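Local structure of sorting nexin-21 (Mus musculus, 4YMR) at residues P95-H100 and R112-Q117; L103-R106 and D110-Q113. The protein binds membranes rich in phosphatidylinositol 3-phosphate and phosphatidylinositol 4,5-bisphosphate and may act in intracellular trafficking, its PXB/TPR domain forming the present chain. All coordinates share one frame; numbering follows the deposited sequence.

Contact 1 of 2, residues P95-H100 and R112-Q117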
# COMPACT_ATOMS: atom_id res chain seq x y z
N PRO A 95 -5.13 -10.56 -8.15
CA PRO A 95 -6.60 -10.65 -8.24
C PRO A 95 -7.19 -9.86 -9.40
O PRO A 95 -8.19 -10.29 -10.00
CB PRO A 95 -7.07 -10.07 -6.91
CG PRO A 95 -5.95 -10.29 -5.99
CD PRO A 95 -4.72 -10.19 -6.79
N PHE A 96 -6.60 -8.71 -9.71
CA PHE A 96 -7.03 -7.93 -10.87
C PHE A 96 -6.62 -8.54 -12.22
O PHE A 96 -7.43 -8.56 -13.15
CB PHE A 96 -6.63 -6.45 -10.74
CG PHE A 96 -7.61 -5.64 -9.95
CD1 PHE A 96 -8.90 -5.39 -10.43
CD2 PHE A 96 -7.26 -5.12 -8.72
CE1 PHE A 96 -9.80 -4.64 -9.69
CE2 PHE A 96 -8.15 -4.39 -7.97
CZ PHE A 96 -9.43 -4.15 -8.46
N LEU A 97 -5.38 -9.03 -12.33
CA LEU A 97 -4.99 -9.74 -13.53
C LEU A 97 -5.98 -10.85 -13.82
O LEU A 97 -6.49 -10.96 -14.93
CB LEU A 97 -3.54 -10.26 -13.46
CG LEU A 97 -2.45 -9.18 -13.56
CD1 LEU A 97 -1.06 -9.74 -13.41
CD2 LEU A 97 -2.55 -8.37 -14.87
N GLU A 98 -6.30 -11.66 -12.81
CA GLU A 98 -7.24 -12.77 -12.96
C GLU A 98 -8.64 -12.28 -13.36
O GLU A 98 -9.28 -12.85 -14.26
CB GLU A 98 -7.28 -13.63 -11.69
CG GLU A 98 -8.41 -14.67 -11.65
CD GLU A 98 -8.22 -15.78 -12.68
OE1 GLU A 98 -7.13 -16.39 -12.70
OE2 GLU A 98 -9.16 -16.04 -13.47
N ALA A 99 -9.11 -11.23 -12.71
CA ALA A 99 -10.43 -10.69 -13.03
C ALA A 99 -10.44 -10.12 -14.44
O ALA A 99 -11.44 -10.21 -15.15
CB ALA A 99 -10.83 -9.63 -12.02
N HIS A 100 -9.32 -9.55 -14.85
CA HIS A 100 -9.15 -9.02 -16.20
C HIS A 100 -9.10 -10.10 -17.28
O HIS A 100 -9.66 -9.92 -18.36
CB HIS A 100 -7.90 -8.14 -16.30
CG HIS A 100 -7.85 -7.29 -17.53
ND1 HIS A 100 -7.11 -7.63 -18.64
CD2 HIS A 100 -8.46 -6.11 -17.82
CE1 HIS A 100 -7.27 -6.70 -19.56
NE2 HIS A 100 -8.07 -5.76 -19.10
N ARG A 112 -4.07 -12.11 -23.62
CA ARG A 112 -2.71 -12.65 -23.52
C ARG A 112 -1.60 -11.76 -22.95
O ARG A 112 -0.47 -12.22 -22.78
CB ARG A 112 -2.27 -13.28 -24.84
CG ARG A 112 -1.95 -12.33 -25.92
CD ARG A 112 -2.32 -12.96 -27.23
NE ARG A 112 -3.08 -12.04 -28.07
CZ ARG A 112 -2.61 -11.50 -29.18
NH1 ARG A 112 -1.40 -11.82 -29.62
NH2 ARG A 112 -3.37 -10.67 -29.87
N GLN A 113 -1.91 -10.52 -22.62
CA GLN A 113 -0.92 -9.68 -21.95
C GLN A 113 -1.16 -9.76 -20.47
O GLN A 113 -0.23 -9.71 -19.66
CB GLN A 113 -1.00 -8.23 -22.43
CG GLN A 113 0.35 -7.53 -22.46
CD GLN A 113 1.25 -8.01 -23.60
OE1 GLN A 113 0.88 -8.89 -24.39
NE2 GLN A 113 2.44 -7.43 -23.69
N SER A 114 -2.43 -9.89 -20.12
CA SER A 114 -2.84 -10.09 -18.75
C SER A 114 -2.51 -11.51 -18.29
O SER A 114 -2.18 -11.74 -17.12
CB SER A 114 -4.33 -9.83 -18.62
OG SER A 114 -4.53 -8.55 -18.06
N GLU A 115 -2.60 -12.45 -19.22
CA GLU A 115 -2.23 -13.84 -18.97
C GLU A 115 -0.73 -13.93 -18.73
O GLU A 115 -0.29 -14.35 -17.66
CB GLU A 115 -2.59 -14.70 -20.17
CG GLU A 115 -3.35 -15.95 -19.84
CD GLU A 115 -4.08 -16.50 -21.06
OE1 GLU A 115 -3.46 -16.57 -22.14
OE2 GLU A 115 -5.28 -16.82 -20.93
N ALA A 116 0.04 -13.52 -19.73
CA ALA A 116 1.49 -13.64 -19.69
C ALA A 116 2.07 -12.99 -18.44
O ALA A 116 3.11 -13.42 -17.94
CB ALA A 116 2.11 -13.03 -20.93
N GLN A 117 1.39 -11.97 -17.94
CA GLN A 117 1.87 -11.27 -16.75
C GLN A 117 1.55 -12.07 -15.49
O GLN A 117 2.34 -12.09 -14.55
CB GLN A 117 1.27 -9.87 -16.65
CG GLN A 117 1.79 -9.05 -15.47
CD GLN A 117 1.31 -7.61 -15.48
OE1 GLN A 117 0.79 -7.11 -16.49
NE2 GLN A 117 1.49 -6.92 -14.36

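Contact 2 of 2, residues L103-R106 and D110-Q113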
# COMPACT_ATOMS: atom_id res chain seq x y z
N LEU A 103 -12.75 -11.45 -17.35
CA LEU A 103 -13.69 -10.48 -17.94
C LEU A 103 -13.47 -10.25 -19.44
O LEU A 103 -14.40 -9.86 -20.15
CB LEU A 103 -13.69 -9.15 -17.16
CG LEU A 103 -14.32 -9.20 -15.75
CD1 LEU A 103 -13.92 -8.02 -14.86
CD2 LEU A 103 -15.85 -9.31 -15.84
N SER A 104 -12.25 -10.50 -19.91
CA SER A 104 -11.92 -10.44 -21.34
C SER A 104 -12.57 -11.59 -22.12
O SER A 104 -12.98 -11.41 -23.26
CB SER A 104 -10.41 -10.46 -21.56
OG SER A 104 -9.82 -9.23 -21.19
N TRP A 105 -12.67 -12.75 -21.48
CA TRP A 105 -13.38 -13.91 -22.04
C TRP A 105 -14.88 -13.64 -22.18
O TRP A 105 -15.42 -13.71 -23.27
CB TRP A 105 -13.17 -15.13 -21.15
CG TRP A 105 -13.51 -16.45 -21.80
CD1 TRP A 105 -14.65 -17.18 -21.64
CD2 TRP A 105 -12.68 -17.19 -22.70
NE1 TRP A 105 -14.59 -18.32 -22.40
CE2 TRP A 105 -13.39 -18.36 -23.06
CE3 TRP A 105 -11.40 -16.98 -23.24
CZ2 TRP A 105 -12.87 -19.31 -23.93
CZ3 TRP A 105 -10.89 -17.93 -24.11
CH2 TRP A 105 -11.62 -19.08 -24.45
N ARG A 106 -15.54 -13.34 -21.07
CA ARG A 106 -16.96 -12.95 -21.09
C ARG A 106 -17.30 -11.93 -22.18
O ARG A 106 -18.42 -11.92 -22.69
CB ARG A 106 -17.39 -12.43 -19.71
CG ARG A 106 -18.79 -11.80 -19.66
CD ARG A 106 -19.94 -12.82 -19.76
NE ARG A 106 -21.22 -12.16 -19.49
CZ ARG A 106 -21.94 -11.51 -20.40
NH1 ARG A 106 -21.52 -11.43 -21.65
NH2 ARG A 106 -23.08 -10.93 -20.06
N ASP A 110 -9.09 -9.77 -25.92
CA ASP A 110 -7.76 -10.38 -25.81
C ASP A 110 -7.31 -10.56 -24.37
O ASP A 110 -7.48 -9.67 -23.54
CB ASP A 110 -6.74 -9.54 -26.60
CG ASP A 110 -5.37 -10.21 -26.72
OD1 ASP A 110 -5.28 -11.45 -26.61
OD2 ASP A 110 -4.37 -9.49 -26.95
N LYS A 111 -6.72 -11.72 -24.08
CA LYS A 111 -6.32 -12.11 -22.73
C LYS A 111 -4.83 -12.15 -22.54
O LYS A 111 -4.36 -12.24 -21.42
CB LYS A 111 -6.77 -13.53 -22.43
CG LYS A 111 -8.19 -13.76 -22.00
CD LYS A 111 -8.36 -15.27 -21.76
CE LYS A 111 -7.95 -16.08 -22.99
NZ LYS A 111 -6.83 -17.05 -22.77
N ARG A 112 -4.07 -12.11 -23.62
CA ARG A 112 -2.71 -12.65 -23.52
C ARG A 112 -1.60 -11.76 -22.95
O ARG A 112 -0.47 -12.22 -22.78
CB ARG A 112 -2.27 -13.28 -24.84
CG ARG A 112 -1.95 -12.33 -25.92
CD ARG A 112 -2.32 -12.96 -27.23
NE ARG A 112 -3.08 -12.04 -28.07
CZ ARG A 112 -2.61 -11.50 -29.18
NH1 ARG A 112 -1.40 -11.82 -29.62
NH2 ARG A 112 -3.37 -10.67 -29.87
N GLN A 113 -1.91 -10.52 -22.62
CA GLN A 113 -0.92 -9.68 -21.95
C GLN A 113 -1.16 -9.76 -20.47
O GLN A 113 -0.23 -9.71 -19.66
CB GLN A 113 -1.00 -8.23 -22.43
CG GLN A 113 0.35 -7.53 -22.46
CD GLN A 113 1.25 -8.01 -23.60
OE1 GLN A 113 0.88 -8.89 -24.39
NE2 GLN A 113 2.44 -7.43 -23.69
O HOH W 1 -7.52 -9.55 -20.54

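Contact 1 of 2, residues P95-H100 and R112-Q117
L97 and H100 face S114 and Q117 across a helical hairpin of the PXB/TPR domain, in which segments 95-100 and 112-117 run roughly antiparallel (144° between their directions) with axes 9.0 Å apart. S114 OG lies 2.8 Å from H100 ND1, which donates a weak hydrogen bond, bent to 122° at the hydrogen; the hydroxyl sits obliquely to the imidazole. The same OG is 3.8 Å from L97 CD2, so a methyl packs beside the polar pair. L97 sends its other methyl to Q117, with CD1 3.6 Å from Q117 CG. The glutamine has CG anti to the backbone N (chi1 -176°) and stays extended beyond it, which lays its aliphatic part and amide across the leucine at about a right angle. Q117 thus meets both methyls, its OE1 coming within 3.9 Å of L97 CD2. The next layer belongs to other helices: helix 134-140 covers P95, F96 and A99 through L134, and in the domain-swapped dimer the second subunit packs its L81 on L97 and S114 and its S77 on H100.

Contact 2 of 2, residues L103-R106 and D110-Q113
S104 and K111 bring the two backbones closest, with their CA atoms 6.0 Å apart, where the end of helix 93-106 faces the residues that lead into helix 112-122. The S104 side chain points at this entry: its CB packs against K111 CG at 4.0 Å, while OG stands 3.3 Å from the carbonyl oxygen D110 O without a direct hydrogen bond between them. A water donates to D110 O over 3.0 Å and also lies beside S104 OG, though too close for that second link to be relied on. The serine hydroxyl is held in any case by H100 O one turn earlier in its helix and by R74 of the second subunit.

The contact lies at the short connection of an antiparallel helical hairpin, where D110 caps the second helix. Its OD1 accepts from R112 N at 3.3 Å in a nearly straight bond that arrives well above the carboxylate plane. R112 NE reaches the same oxygen at 2.7 Å from the opposite face, on the syn side, in a salt bridge nearly flat with the guanidinium, a two-donor grip that probably limits rotation of the carboxylate.

W105 and K111 make the other half of the contact. With CG anti to the backbone N (chi1 -163°), the indole swings toward the lysine, whose chain bends at its outer torsions. K111 CE comes 3.6 Å from W105 CE3 and stays near the ring plane, a methylene at the edge of the benzo ring and not over its face. The ammonium NZ is engaged in a salt bridge with E115.

Overall arrangement
Both contacts join helix 93-106 to helix 112-122, and their centres lie 8 Å apart on the same side of the chain's centre. Contact 1 holds the sides of the two helices together and is the more enclosed: L97 and S114 are buried, and apolar packing lies beside one weak hydrogen bond. Contact 2 sits at the turn, farther from the centre of the chain, where W105 and D110 are exposed; there a lysine methylene meets a ring edge, a water attends a carbonyl, and a carboxylate caps the helix start and is salt-bridged by an arginine. The second subunit adjoins both, through side-chain packing at contact 1 but also through polar bonds at contact 2, where E68 of the second subunit forms a salt bridge with R106.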